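Local coordinates for protein transposable element Tc3 transposase (Caenorhabditis elegans, PDB 1TC3) that binds the terminal inverted repeats of the Tc3 transposon through this N-terminal domain and, as the full-length transposase, excises the element for insertion elsewhere, at residues H36-R39 and V40-D44. Numbering follows the deposited sequence.
Sequences HCIR and VYLKD. Unlike the reference sequence in segment 40-44: V40 (reference Glu). With nucleotides of chain B; nucleotides of chain A.
H36 ND1 donates to N7 of DG10 of chain B at 2.9 Å, the N-H bent to 148°; chi1 of -165° swings CG away from the backbone N and out to the guanine. On the phosphate side, R39 bends at chi3 (-82°) and turns its guanidinium edge to DG8 of chain A: NE and NH2 both donate to the same oxygen, OP2, each at 3.1 Å, a two-pronged grip with the phosphorus in the guanidinium plane. C37 SG lies 3.1 Å from OP2 of DG10 of chain B, on the phosphate of the same nucleotide whose N7 H36 binds. The exocyclic N4 of DC10 of chain A lies over the centre of one imidazole face, 3.4 Å from H36 CE1. Helix 35-43 is the recognition helix of the helix-turn-helix, following helix 24-31, and guanine N7 is a major-groove atom; the helix packs against helices 8-19 and 24-31 while H36, C37 and R39 face the DNA. An alanine in place of H36 is likely to cost the guanine N7 this hydrogen bond and leave the cytosine N4 without the imidazole face it packs on. Regular i to i+4 backbone bonds hold the turns, Y41 N to C37 O being nearly straight. One turn on from H36, V40, a valine where the reference sequence has glutamate, lays CG2 3.4 Å from H36 CD2, meeting the ring obliquely. On the protein side, I38 CG2 touches L42 CD1 at 3.8 Å; both side chains also pack on M27 of helix 24-31. The Y41 side chain leads away toward helix 8-19, where its OH is hydrogen-bonded to D15 OD1, and its ring meets Y48 edge-to-face.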
ATOM      1  N   HIS C  36      -2.164  -5.655   5.389  1.00 28.71           N
ATOM      2  CA  HIS C  36      -0.974  -5.497   6.184  1.00 26.60           C
ATOM      3  C   HIS C  36       0.033  -4.612   5.487  1.00 32.99           C
ATOM      4  O   HIS C  36       0.450  -3.587   6.018  1.00 31.53           O
ATOM      5  CB  HIS C  36      -0.333  -6.849   6.555  1.00 24.02           C
ATOM      6  CG  HIS C  36       0.676  -6.751   7.664  1.00 23.56           C
ATOM      7  ND1 HIS C  36       1.321  -7.875   8.147  1.00 21.36           N
ATOM      8  CD2 HIS C  36       1.128  -5.664   8.355  1.00 23.41           C
ATOM      9  CE1 HIS C  36       2.107  -7.447   9.141  1.00 25.11           C
ATOM     10  NE2 HIS C  36       2.012  -6.130   9.297  1.00 23.02           N
ATOM     11  N   CYS C  37       0.469  -4.969   4.293  1.00 27.49           N
ATOM     12  CA  CYS C  37       1.435  -4.063   3.741  1.00 32.38           C
ATOM     13  C   CYS C  37       0.830  -2.712   3.539  1.00 39.19           C
ATOM     14  O   CYS C  37       1.339  -1.679   4.003  1.00 42.99           O
ATOM     15  CB  CYS C  37       2.177  -4.545   2.496  1.00 38.59           C
ATOM     16  SG  CYS C  37       1.042  -5.387   1.422  1.00 47.95           S
ATOM     17  N   ILE C  38      -0.294  -2.736   2.850  1.00 34.97           N
ATOM     18  CA  ILE C  38      -0.992  -1.498   2.577  1.00 28.38           C
ATOM     19  C   ILE C  38      -1.061  -0.589   3.791  1.00 26.44           C
ATOM     20  O   ILE C  38      -0.736   0.600   3.737  1.00 27.56           O
ATOM     21  CB  ILE C  38      -2.363  -1.799   2.045  1.00 25.91           C
ATOM     22  CG1 ILE C  38      -2.241  -2.791   0.906  1.00 24.84           C
ATOM     23  CG2 ILE C  38      -2.963  -0.525   1.519  1.00 15.11           C
ATOM     24  CD1 ILE C  38      -3.477  -2.783   0.045  1.00  8.96           C
ATOM     25  N   ARG C  39      -1.476  -1.169   4.906  1.00 21.81           N
ATOM     26  CA  ARG C  39      -1.600  -0.400   6.132  1.00 22.61           C
ATOM     27  C   ARG C  39      -0.299   0.287   6.482  1.00 41.33           C
ATOM     28  O   ARG C  39      -0.151   1.511   6.339  1.00 40.77           O
ATOM     29  CB  ARG C  39      -2.079  -1.259   7.267  1.00 13.05           C
ATOM     30  CG  ARG C  39      -2.923  -0.515   8.286  1.00 44.25           C
ATOM     31  CD  ARG C  39      -3.266  -1.398   9.480  1.00 17.53           C
ATOM     32  NE  ARG C  39      -4.407  -2.300   9.271  1.00 21.66           N
ATOM     33  CZ  ARG C  39      -4.313  -3.546   8.862  1.00 37.44           C
ATOM     34  NH1 ARG C  39      -3.125  -4.067   8.567  1.00 57.63           N
ATOM     35  NH2 ARG C  39      -5.398  -4.268   8.691  1.00 22.22           N
ATOM     36  N   VAL C  40       0.650  -0.548   6.907  1.00 39.34           N
ATOM     37  CA  VAL C  40       1.969  -0.108   7.300  1.00 36.32           C
ATOM     38  C   VAL C  40       2.516   1.003   6.417  1.00 35.81           C
ATOM     39  O   VAL C  40       2.928   2.042   6.913  1.00 43.11           O
ATOM     40  CB  VAL C  40       2.955  -1.270   7.362  1.00 41.72           C
ATOM     41  CG1 VAL C  40       4.198  -0.852   8.121  1.00 45.30           C
ATOM     42  CG2 VAL C  40       2.361  -2.476   8.063  1.00 37.93           C
ATOM     43  N   TYR C  41       2.496   0.782   5.109  1.00 31.89           N
ATOM     44  CA  TYR C  41       2.980   1.751   4.149  1.00 31.14           C
ATOM     45  C   TYR C  41       2.280   3.093   4.218  1.00 38.06           C
ATOM     46  O   TYR C  41       2.927   4.126   4.191  1.00 42.35           O
ATOM     47  CB  TYR C  41       2.818   1.248   2.712  1.00 33.52           C
ATOM     48  CG  TYR C  41       3.005   2.364   1.694  1.00 32.43           C
ATOM     49  CD1 TYR C  41       4.262   2.924   1.490  1.00 27.48           C
ATOM     50  CD2 TYR C  41       1.936   2.880   0.961  1.00 35.46           C
ATOM     51  CE1 TYR C  41       4.471   3.927   0.548  1.00 28.04           C
ATOM     52  CE2 TYR C  41       2.113   3.903   0.028  1.00 36.96           C
ATOM     53  CZ  TYR C  41       3.390   4.421  -0.175  1.00 31.34           C
ATOM     54  OH  TYR C  41       3.572   5.400  -1.090  1.00 53.99           O
ATOM     55  N   LEU C  42       0.955   3.084   4.250  1.00 33.16           N
ATOM     56  CA  LEU C  42       0.240   4.335   4.276  1.00 31.00           C
ATOM     57  C   LEU C  42       0.445   5.057   5.594  1.00 36.17           C
ATOM     58  O   LEU C  42       0.278   6.276   5.708  1.00 32.80           O
ATOM     59  CB  LEU C  42      -1.271   4.206   3.939  1.00 28.94           C
ATOM     60  CG  LEU C  42      -1.549   3.652   2.534  1.00 31.90           C
ATOM     61  CD1 LEU C  42      -2.989   3.170   2.451  1.00 25.79           C
ATOM     62  CD2 LEU C  42      -1.420   4.765   1.516  1.00 30.42           C
ATOM     63  N   LYS C  43       0.799   4.294   6.613  1.00 32.61           N
ATOM     64  CA  LYS C  43       0.953   4.934   7.897  1.00 36.98           C
ATOM     65  C   LYS C  43       2.152   5.866   7.868  1.00 56.03           C
ATOM     66  O   LYS C  43       2.259   6.838   8.619  1.00 53.46           O
ATOM     67  CB  LYS C  43       0.932   3.912   9.025  1.00 42.11           C
ATOM     68  CG  LYS C  43       1.842   4.250  10.210  1.00100.00           C
ATOM     69  CD  LYS C  43       2.480   3.034  10.905  1.00100.00           C
ATOM     70  CE  LYS C  43       3.400   3.365  12.091  1.00100.00           C
ATOM     71  NZ  LYS C  43       2.687   3.652  13.352  1.00100.00           N
ATOM     72  N   ASP C  44       3.041   5.534   6.935  1.00 60.73           N
ATOM     73  CA  ASP C  44       4.274   6.247   6.676  1.00 57.35           C
ATOM     74  C   ASP C  44       4.931   5.712   5.435  1.00 59.23           C
ATOM     75  O   ASP C  44       5.728   4.784   5.495  1.00 68.92           O
ATOM     76  CB  ASP C  44       5.267   6.178   7.833  1.00 55.98           C
ATOM     77  CG  ASP C  44       6.247   7.300   7.678  1.00 70.74           C
ATOM     78  OD1 ASP C  44       6.076   8.234   6.886  1.00 66.14           O
ATOM     79  OD2 ASP C  44       7.292   7.146   8.444  1.00 81.20           O
TER
ATOM     80  P    DG B  10       1.708  -9.557   0.080  1.00 43.44           P
ATOM     81  OP1  DG B  10       1.369 -10.142  -1.237  1.00 42.05           O
ATOM     82  OP2  DG B  10       0.975  -8.385   0.592  1.00 28.11           O
ATOM     83  O5'  DG B  10       1.782 -10.754   1.154  1.00 26.90           O
ATOM     84  C5'  DG B  10       1.961 -12.090   0.776  1.00 36.04           C
ATOM     85  C4'  DG B  10       1.463 -13.050   1.855  1.00 23.64           C
ATOM     86  O4'  DG B  10       1.849 -12.597   3.167  1.00 29.68           O
ATOM     87  C3'  DG B  10      -0.058 -13.212   1.923  1.00 36.83           C
ATOM     88  O3'  DG B  10      -0.438 -14.508   1.513  1.00 21.52           O
ATOM     89  C2'  DG B  10      -0.455 -12.929   3.382  1.00 34.13           C
ATOM     90  C1'  DG B  10       0.868 -12.990   4.127  1.00 53.48           C
ATOM     91  N9   DG B  10       1.038 -12.044   5.223  1.00 19.55           N
ATOM     92  C8   DG B  10       1.069 -10.667   5.185  1.00 49.39           C
ATOM     93  N7   DG B  10       1.426 -10.109   6.317  1.00 38.04           N
ATOM     94  C5   DG B  10       1.784 -11.200   7.097  1.00 12.79           C
ATOM     95  C6   DG B  10       2.238 -11.202   8.403  1.00 25.27           C
ATOM     96  O6   DG B  10       2.463 -10.215   9.094  1.00 27.60           O
ATOM     97  N1   DG B  10       2.471 -12.489   8.868  1.00 13.86           N
ATOM     98  C2   DG B  10       2.246 -13.632   8.134  1.00 37.31           C
ATOM     99  N2   DG B  10       2.520 -14.766   8.777  1.00 25.09           N
ATOM    100  N3   DG B  10       1.814 -13.650   6.874  1.00 20.51           N
ATOM    101  C4   DG B  10       1.580 -12.395   6.437  1.00 27.74           C
TER
ATOM    102  P    DG A   8      -7.619  -1.060  10.532  1.00 33.94           P
ATOM    103  OP1  DG A   8      -6.818   0.164  10.409  1.00 28.21           O
ATOM    104  OP2  DG A   8      -7.504  -2.165   9.548  1.00 24.76           O
ATOM    105  O5'  DG A   8      -7.390  -1.582  11.993  1.00 21.24           O
ATOM    106  C5'  DG A   8      -6.987  -2.834  12.273  1.00 54.63           C
ATOM    107  C4'  DG A   8      -7.239  -3.059  13.746  1.00 33.31           C
ATOM    108  O4'  DG A   8      -8.385  -3.874  13.916  1.00 43.39           O
ATOM    109  C3'  DG A   8      -6.131  -3.780  14.486  1.00 47.40           C
ATOM    110  O3'  DG A   8      -5.791  -2.990  15.541  1.00 44.13           O
ATOM    111  C2'  DG A   8      -6.687  -5.133  14.917  1.00 16.96           C
ATOM    112  C1'  DG A   8      -7.929  -5.199  14.062  1.00 26.22           C
ATOM    113  N9   DG A   8      -7.808  -5.817  12.744  1.00 18.21           N
ATOM    114  C8   DG A   8      -7.996  -5.496  11.422  1.00 38.67           C
ATOM    115  N7   DG A   8      -7.879  -6.508  10.602  1.00 36.61           N
ATOM    116  C5   DG A   8      -7.697  -7.600  11.430  1.00 23.08           C
ATOM    117  C6   DG A   8      -7.570  -8.975  11.123  1.00 50.21           C
ATOM    118  O6   DG A   8      -7.528  -9.516  10.015  1.00 29.66           O
ATOM    119  N1   DG A   8      -7.472  -9.747  12.254  1.00 16.35           N
ATOM    120  C2   DG A   8      -7.439  -9.239  13.500  1.00 34.85           C
ATOM    121  N2   DG A   8      -7.257 -10.139  14.435  1.00 25.29           N
ATOM    122  N3   DG A   8      -7.520  -7.956  13.820  1.00 15.93           N
ATOM    123  C4   DG A   8      -7.692  -7.199  12.748  1.00 28.39           C
ATOM    124  P    DC A  10      -1.046  -8.063  19.505  1.00 55.73           P
ATOM    125  OP1  DC A  10      -1.355  -8.745  20.779  1.00 54.08           O
ATOM    126  OP2  DC A  10      -0.316  -6.764  19.515  1.00 34.83           O
ATOM    127  O5'  DC A  10      -0.327  -9.123  18.542  1.00 33.73           O
ATOM    128  C5'  DC A  10      -0.953 -10.415  18.306  1.00 52.79           C
ATOM    129  C4'  DC A  10      -0.075 -11.353  17.486  1.00 50.70           C
ATOM    130  O4'  DC A  10      -0.427 -11.297  16.060  1.00 67.39           O
ATOM    131  C3'  DC A  10       1.398 -10.970  17.529  1.00100.00           C
ATOM    132  O3'  DC A  10       2.194 -12.084  17.176  1.00100.00           O
ATOM    133  C2'  DC A  10       1.415  -9.924  16.421  1.00 55.72           C
ATOM    134  C1'  DC A  10       0.659 -10.710  15.363  1.00 38.67           C
ATOM    135  N1   DC A  10       0.261  -9.913  14.164  1.00 24.20           N
ATOM    136  C2   DC A  10      -0.068 -10.444  12.926  1.00 46.44           C
ATOM    137  O2   DC A  10      -0.049 -11.670  12.812  1.00 43.25           O
ATOM    138  N3   DC A  10      -0.419  -9.628  11.904  1.00 19.54           N
ATOM    139  C4   DC A  10      -0.417  -8.309  12.108  1.00 28.17           C
ATOM    140  N4   DC A  10      -0.706  -7.515  11.071  1.00 69.33           N
ATOM    141  C5   DC A  10      -0.075  -7.736  13.363  1.00 42.29           C
ATOM    142  C6   DC A  10       0.242  -8.568  14.356  1.00 36.38           C
TER